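Local coordinates for major capsid protein (PDB 5J7O) that forms, as a trimer of double jelly-roll subunits, the major building block of the Faustovirus capsid, at residues N476-A487 / S506-V517. Sequence-based numbering, arbitrary orientation.
Sequences NEPVYDVSQSYA and SASQVMQNQYIV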
ATOM      1  N   ASN B 476       9.727  20.244   8.458  1.00 46.50           N
ATOM      2  CA  ASN B 476      10.378  19.658   7.293  1.00 43.88           C
ATOM      3  C   ASN B 476      11.778  19.194   7.670  1.00 42.09           C
ATOM      4  O   ASN B 476      12.623  20.008   8.058  1.00 43.35           O
ATOM      5  CB  ASN B 476      10.424  20.661   6.142  1.00 43.80           C
ATOM      6  CG  ASN B 476       9.051  21.199   5.790  1.00 43.96           C
ATOM      7  OD1 ASN B 476       8.217  20.485   5.235  1.00 43.03           O
ATOM      8  ND2 ASN B 476       8.809  22.464   6.116  1.00 43.87           N
ATOM      9  N   GLU B 477      12.018  17.891   7.548  1.00 39.76           N
ATOM     10  CA  GLU B 477      13.301  17.297   7.898  1.00 39.27           C
ATOM     11  C   GLU B 477      14.018  16.828   6.643  1.00 37.93           C
ATOM     12  O   GLU B 477      13.525  15.920   5.956  1.00 35.02           O
ATOM     13  CB  GLU B 477      13.105  16.129   8.864  1.00 39.59           C
ATOM     14  CG  GLU B 477      14.372  15.338   9.142  1.00 40.85           C
ATOM     15  CD  GLU B 477      15.351  16.080  10.032  1.00 43.10           C
ATOM     16  OE1 GLU B 477      15.041  17.210  10.468  1.00 43.16           O
ATOM     17  OE2 GLU B 477      16.436  15.527  10.301  1.00 45.19           O
ATOM     18  N   PRO B 478      15.170  17.405   6.306  1.00 40.03           N
ATOM     19  CA  PRO B 478      15.884  16.970   5.101  1.00 38.94           C
ATOM     20  C   PRO B 478      16.524  15.600   5.284  1.00 38.78           C
ATOM     21  O   PRO B 478      17.004  15.255   6.367  1.00 39.93           O
ATOM     22  CB  PRO B 478      16.950  18.057   4.905  1.00 40.01           C
ATOM     23  CG  PRO B 478      16.499  19.214   5.749  1.00 40.97           C
ATOM     24  CD  PRO B 478      15.775  18.604   6.905  1.00 41.17           C
ATOM     25  N   VAL B 479      16.517  14.821   4.207  1.00 38.32           N
ATOM     26  CA  VAL B 479      17.264  13.570   4.112  1.00 37.75           C
ATOM     27  C   VAL B 479      18.150  13.674   2.880  1.00 38.33           C
ATOM     28  O   VAL B 479      17.654  13.917   1.774  1.00 35.44           O
ATOM     29  CB  VAL B 479      16.339  12.346   4.026  1.00 35.44           C
ATOM     30  CG1 VAL B 479      17.154  11.085   3.784  1.00 34.01           C
ATOM     31  CG2 VAL B 479      15.516  12.213   5.298  1.00 34.95           C
ATOM     32  N   TYR B 480      19.455  13.499   3.069  1.00 40.00           N
ATOM     33  CA  TYR B 480      20.440  13.750   2.026  1.00 40.19           C
ATOM     34  C   TYR B 480      20.973  12.440   1.460  1.00 40.71           C
ATOM     35  O   TYR B 480      21.431  11.573   2.212  1.00 41.98           O
ATOM     36  CB  TYR B 480      21.605  14.584   2.562  1.00 40.54           C
ATOM     37  CG  TYR B 480      21.254  16.014   2.904  1.00 41.44           C
ATOM     38  CD1 TYR B 480      21.124  16.973   1.909  1.00 41.06           C
ATOM     39  CD2 TYR B 480      21.072  16.407   4.223  1.00 41.84           C
ATOM     40  CE1 TYR B 480      20.810  18.283   2.217  1.00 41.58           C
ATOM     41  CE2 TYR B 480      20.760  17.716   4.542  1.00 41.03           C
ATOM     42  CZ  TYR B 480      20.630  18.649   3.535  1.00 41.30           C
ATOM     43  OH  TYR B 480      20.318  19.952   3.846  1.00 40.40           O
ATOM     44  N   ASP B 481      20.912  12.305   0.138  1.00 40.04           N
ATOM     45  CA  ASP B 481      21.680  11.295  -0.577  1.00 41.93           C
ATOM     46  C   ASP B 481      23.011  11.918  -0.979  1.00 42.24           C
ATOM     47  O   ASP B 481      23.041  12.874  -1.762  1.00 43.09           O
ATOM     48  CB  ASP B 481      20.926  10.789  -1.808  1.00 45.51           C
ATOM     49  CG  ASP B 481      19.683   9.999  -1.449  1.00 49.07           C
ATOM     50  OD1 ASP B 481      19.558   9.574  -0.280  1.00 50.56           O
ATOM     51  OD2 ASP B 481      18.832   9.795  -2.340  1.00 49.11           O
ATOM     52  N   VAL B 482      24.105  11.388  -0.438  1.00 40.71           N
ATOM     53  CA  VAL B 482      25.424  11.994  -0.574  1.00 37.40           C
ATOM     54  C   VAL B 482      26.321  11.055  -1.366  1.00 35.11           C
ATOM     55  O   VAL B 482      26.421   9.865  -1.046  1.00 35.03           O
ATOM     56  CB  VAL B 482      26.046  12.308   0.800  1.00 37.34           C
ATOM     57  CG1 VAL B 482      27.286  13.174   0.636  1.00 38.07           C
ATOM     58  CG2 VAL B 482      25.025  12.981   1.705  1.00 36.87           C
ATOM     59  N   SER B 483      26.976  11.594  -2.391  1.00 34.48           N
ATOM     60  CA  SER B 483      27.973  10.864  -3.161  1.00 36.18           C
ATOM     61  C   SER B 483      29.356  11.227  -2.639  1.00 33.48           C
ATOM     62  O   SER B 483      29.779  12.384  -2.741  1.00 32.60           O
ATOM     63  CB  SER B 483      27.861  11.185  -4.653  1.00 39.21           C
ATOM     64  OG  SER B 483      26.632  10.726  -5.188  1.00 42.70           O
ATOM     65  N   GLN B 484      30.051  10.246  -2.071  1.00 34.22           N
ATOM     66  CA  GLN B 484      31.405  10.429  -1.570  1.00 34.63           C
ATOM     67  C   GLN B 484      32.404   9.849  -2.562  1.00 35.16           C
ATOM     68  O   GLN B 484      32.199   8.757  -3.098  1.00 34.87           O
ATOM     69  CB  GLN B 484      31.578   9.763  -0.202  1.00 34.48           C
ATOM     70  CG  GLN B 484      33.007   9.767   0.325  1.00 37.41           C
ATOM     71  CD  GLN B 484      33.429  11.115   0.878  1.00 39.89           C
ATOM     72  OE1 GLN B 484      32.814  11.634   1.808  1.00 40.35           O
ATOM     73  NE2 GLN B 484      34.484  11.687   0.310  1.00 41.46           N
ATOM     74  N   SER B 485      33.483  10.588  -2.807  1.00 35.91           N
ATOM     75  CA  SER B 485      34.533  10.137  -3.704  1.00 37.76           C
ATOM     76  C   SER B 485      35.890  10.435  -3.087  1.00 36.28           C
ATOM     77  O   SER B 485      36.038  11.366  -2.291  1.00 34.92           O
ATOM     78  CB  SER B 485      34.436  10.808  -5.080  1.00 43.03           C
ATOM     79  OG  SER B 485      34.871  12.155  -5.027  1.00 48.90           O
ATOM     80  N   TYR B 486      36.877   9.628  -3.463  1.00 34.49           N
ATOM     81  CA  TYR B 486      38.260   9.848  -3.080  1.00 33.66           C
ATOM     82  C   TYR B 486      39.144   9.677  -4.305  1.00 34.99           C
ATOM     83  O   TYR B 486      38.807   8.942  -5.236  1.00 34.86           O
ATOM     84  CB  TYR B 486      38.708   8.886  -1.971  1.00 32.40           C
ATOM     85  CG  TYR B 486      37.858   8.954  -0.724  1.00 30.51           C
ATOM     86  CD1 TYR B 486      38.064   9.942   0.228  1.00 31.74           C
ATOM     87  CD2 TYR B 486      36.850   8.026  -0.500  1.00 29.57           C
ATOM     88  CE1 TYR B 486      37.286  10.006   1.370  1.00 33.02           C
ATOM     89  CE2 TYR B 486      36.069   8.082   0.637  1.00 30.79           C
ATOM     90  CZ  TYR B 486      36.290   9.074   1.568  1.00 32.66           C
ATOM     91  OH  TYR B 486      35.512   9.130   2.702  1.00 32.39           O
ATOM     92  N   ALA B 487      40.280  10.370  -4.298  1.00 29.86           N
ATOM     93  CA  ALA B 487      41.230  10.289  -5.394  1.00 37.85           C
ATOM     94  C   ALA B 487      42.623  10.592  -4.866  1.00 36.93           C
ATOM     95  O   ALA B 487      42.807  11.522  -4.076  1.00 35.84           O
ATOM     96  CB  ALA B 487      40.868  11.255  -6.530  1.00 39.13           C
ATOM     97  N   SER B 506      42.582  13.826  -2.487  1.00 35.92           N
ATOM     98  CA  SER B 506      41.434  14.616  -2.904  1.00 36.45           C
ATOM     99  C   SER B 506      40.166  13.846  -2.568  1.00 35.69           C
ATOM    100  O   SER B 506      40.132  12.615  -2.640  1.00 36.66           O
ATOM    101  CB  SER B 506      41.484  14.946  -4.400  1.00 38.34           C
ATOM    102  OG  SER B 506      40.489  15.894  -4.738  1.00 38.19           O
ATOM    103  N   ALA B 507      39.125  14.584  -2.190  1.00 35.14           N
ATOM    104  CA  ALA B 507      37.861  13.979  -1.800  1.00 34.92           C
ATOM    105  C   ALA B 507      36.737  14.968  -2.062  1.00 36.84           C
ATOM    106  O   ALA B 507      36.925  16.183  -1.961  1.00 36.24           O
ATOM    107  CB  ALA B 507      37.867  13.558  -0.326  1.00 32.44           C
ATOM    108  N   SER B 508      35.563  14.436  -2.399  1.00 37.90           N
ATOM    109  CA  SER B 508      34.406  15.273  -2.672  1.00 36.34           C
ATOM    110  C   SER B 508      33.143  14.627  -2.123  1.00 35.11           C
ATOM    111  O   SER B 508      32.977  13.405  -2.193  1.00 34.04           O
ATOM    112  CB  SER B 508      34.243  15.536  -4.177  1.00 35.74           C
ATOM    113  OG  SER B 508      33.960  14.340  -4.883  1.00 34.43           O
ATOM    114  N   GLN B 509      32.268  15.460  -1.564  1.00 37.14           N
ATOM    115  CA  GLN B 509      30.903  15.087  -1.214  1.00 38.28           C
ATOM    116  C   GLN B 509      29.964  15.965  -2.025  1.00 36.13           C
ATOM    117  O   GLN B 509      29.975  17.190  -1.874  1.00 35.29           O
ATOM    118  CB  GLN B 509      30.626  15.274   0.279  1.00 40.94           C
ATOM    119  CG  GLN B 509      31.418  14.387   1.208  1.00 42.71           C
ATOM    120  CD  GLN B 509      30.943  14.505   2.645  1.00 45.33           C
ATOM    121  OE1 GLN B 509      30.602  15.593   3.110  1.00 42.93           O
ATOM    122  NE2 GLN B 509      30.903  13.381   3.349  1.00 50.31           N
ATOM    123  N   VAL B 510      29.157  15.346  -2.882  1.00 34.16           N
ATOM    124  CA  VAL B 510      28.193  16.062  -3.707  1.00 33.89           C
ATOM    125  C   VAL B 510      26.801  15.550  -3.370  1.00 36.06           C
ATOM    126  O   VAL B 510      26.576  14.334  -3.328  1.00 37.52           O
ATOM    127  CB  VAL B 510      28.488  15.895  -5.208  1.00 32.97           C
ATOM    128  CG1 VAL B 510      27.447  16.635  -6.037  1.00 32.11           C
ATOM    129  CG2 VAL B 510      29.884  16.399  -5.534  1.00 33.27           C
ATOM    130  N   MET B 511      25.876  16.474  -3.122  1.00 34.96           N
ATOM    131  CA  MET B 511      24.485  16.099  -2.909  1.00 34.15           C
ATOM    132  C   MET B 511      23.923  15.451  -4.168  1.00 33.69           C
ATOM    133  O   MET B 511      23.843  16.089  -5.221  1.00 34.18           O
ATOM    134  CB  MET B 511      23.655  17.324  -2.529  1.00 35.05           C
ATOM    135  CG  MET B 511      22.168  17.028  -2.394  1.00 38.55           C
ATOM    136  SD  MET B 511      21.118  18.480  -2.607  1.00 41.91           S
ATOM    137  CE  MET B 511      21.525  19.418  -1.141  1.00 40.75           C
ATOM    138  N   GLN B 512      23.550  14.176  -4.059  1.00 34.49           N
ATOM    139  CA  GLN B 512      22.956  13.487  -5.197  1.00 36.76           C
ATOM    140  C   GLN B 512      21.456  13.742  -5.278  1.00 41.14           C
ATOM    141  O   GLN B 512      20.914  13.935  -6.371  1.00 43.37           O
ATOM    142  CB  GLN B 512      23.239  11.988  -5.106  1.00 38.70           C
ATOM    143  CG  GLN B 512      22.861  11.205  -6.354  1.00 41.33           C
ATOM    144  CD  GLN B 512      23.075   9.713  -6.193  1.00 44.27           C
ATOM    145  OE1 GLN B 512      22.797   9.143  -5.138  1.00 45.79           O
ATOM    146  NE2 GLN B 512      23.575   9.071  -7.243  1.00 44.64           N
ATOM    147  N   ASN B 513      20.781  13.764  -4.131  1.00 43.97           N
ATOM    148  CA  ASN B 513      19.363  14.085  -4.061  1.00 44.60           C
ATOM    149  C   ASN B 513      19.026  14.418  -2.615  1.00 45.69           C
ATOM    150  O   ASN B 513      19.801  14.142  -1.698  1.00 44.82           O
ATOM    151  CB  ASN B 513      18.498  12.929  -4.577  1.00 43.52           C
ATOM    152  CG  ASN B 513      17.103  13.376  -4.971  1.00 43.81           C
ATOM    153  OD1 ASN B 513      16.703  14.511  -4.706  1.00 42.26           O
ATOM    154  ND2 ASN B 513      16.352  12.483  -5.604  1.00 45.03           N
ATOM    155  N   GLN B 514      17.853  15.018  -2.426  1.00 46.27           N
ATOM    156  CA  GLN B 514      17.387  15.398  -1.099  1.00 46.16           C
ATOM    157  C   GLN B 514      15.888  15.162  -1.002  1.00 44.77           C
ATOM    158  O   GLN B 514      15.136  15.579  -1.886  1.00 45.07           O
ATOM    159  CB  GLN B 514      17.709  16.865  -0.795  1.00 47.98           C
ATOM    160  CG  GLN B 514      17.183  17.349   0.550  1.00 50.78           C
ATOM    161  CD  GLN B 514      17.522  18.802   0.825  1.00 53.38           C
ATOM    162  OE1 GLN B 514      17.097  19.371   1.832  1.00 52.77           O
ATOM    163  NE2 GLN B 514      18.292  19.411  -0.071  1.00 54.94           N
ATOM    164  N   TYR B 515      15.464  14.494   0.069  1.00 43.15           N
ATOM    165  CA  TYR B 515      14.057  14.272   0.362  1.00 42.30           C
ATOM    166  C   TYR B 515      13.619  15.170   1.512  1.00 42.12           C
ATOM    167  O   TYR B 515      14.424  15.543   2.371  1.00 43.06           O
ATOM    168  CB  TYR B 515      13.782  12.810   0.738  1.00 42.71           C
ATOM    169  CG  TYR B 515      14.161  11.780  -0.305  1.00 44.70           C
ATOM    170  CD1 TYR B 515      15.444  11.250  -0.352  1.00 44.64           C
ATOM    171  CD2 TYR B 515      13.226  11.315  -1.223  1.00 47.23           C
ATOM    172  CE1 TYR B 515      15.791  10.300  -1.295  1.00 45.73           C
ATOM    173  CE2 TYR B 515      13.566  10.364  -2.170  1.00 47.38           C
ATOM    174  CZ  TYR B 515      14.849   9.860  -2.201  1.00 47.54           C
ATOM    175  OH  TYR B 515      15.191   8.915  -3.140  1.00 49.50           O
ATOM    176  N   ILE B 516      12.333  15.510   1.526  1.00 40.03           N
ATOM    177  CA  ILE B 516      11.716  16.238   2.630  1.00 37.66           C
ATOM    178  C   ILE B 516      10.755  15.289   3.335  1.00 35.45           C
ATOM    179  O   ILE B 516       9.809  14.782   2.720  1.00 34.71           O
ATOM    180  CB  ILE B 516      10.983  17.500   2.149  1.00 37.52           C
ATOM    181  CG1 ILE B 516      11.982  18.586   1.747  1.00 36.26           C
ATOM    182  CG2 ILE B 516      10.051  18.017   3.238  1.00 37.28           C
ATOM    183  CD1 ILE B 516      12.744  19.174   2.916  1.00 38.49           C
ATOM    184  N   VAL B 517      11.001  15.048   4.616  1.00 35.70           N
ATOM    185  CA  VAL B 517      10.146  14.196   5.439  1.00 34.91           C
ATOM    186  C   VAL B 517       9.166  15.097   6.184  1.00 33.22           C
ATOM    187  O   VAL B 517       9.605  15.941   6.981  1.00 32.21           O
ATOM    188  CB  VAL B 517      10.965  13.350   6.423  1.00 36.90           C
ATOM    189  CG1 VAL B 517      10.039  12.556   7.332  1.00 37.36           C
ATOM    190  CG2 VAL B 517      11.898  12.419   5.671  1.00 37.04           C
TER
HETATM  191  O   HOH W   1      19.766   9.827  -5.093  1.00 41.81           O
HETATM  192  O   HOH W   2      31.447  13.449  -4.700  1.00 29.35           O
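Q484 and Q509 meet because Q484 sends CG anti to its backbone N (chi1 173°) and then bends at chi2, while Q509 turns CG anti to its carbonyl carbon and continues extended. These torsions bring the two amides together on one face of a long antiparallel β-hairpin, interrupted by a classic bulge, that forms one edge of a mixed sheet within the chain, with 503-521 flanked on its other side by strand 364-375; in sequence it is inserted between strands 444-453 and 526-531 of this double jelly-roll protein. Q509 NE2 donates to Q484 OE1 over 3.0 Å, almost in line with the Q484 carbonyl but bent at the hydrogen, with OE1 somewhat out of the Q509 amide plane and the amide planes 46° apart. The other end of the Q484 amide is held as well: NE2 bonds S485 O and lies over one face of the Y486 ring. S485 O also accepts from S508 N, the two donors arriving from opposite faces of its carbonyl plane.

At the bulge, strand 503-521 carries one extra residue, Q512 and N513 together standing opposite the single residue D481. D481 O takes a bond from Q512 N at 2.7 Å and a weak one from N513 N at 3.4 Å. Water 1 donates to both D481 OD2 and Q512 OE1, bridging the two side chains. The Q512 amide also pairs with Q512 of both other subunits, so the bulge lies at the trimer interface.

Beyond the bulge, toward N476 and V517, V479 CG2 packs 3.6 Å from V517 CG2, on the same face as Y515. On the opposite face of the sheet, the Q514 amide lies alongside the Y480 ring, their planes 40° apart, and M511 CE reaches the edge of that ring, 3.6 Å from Y480 CE1.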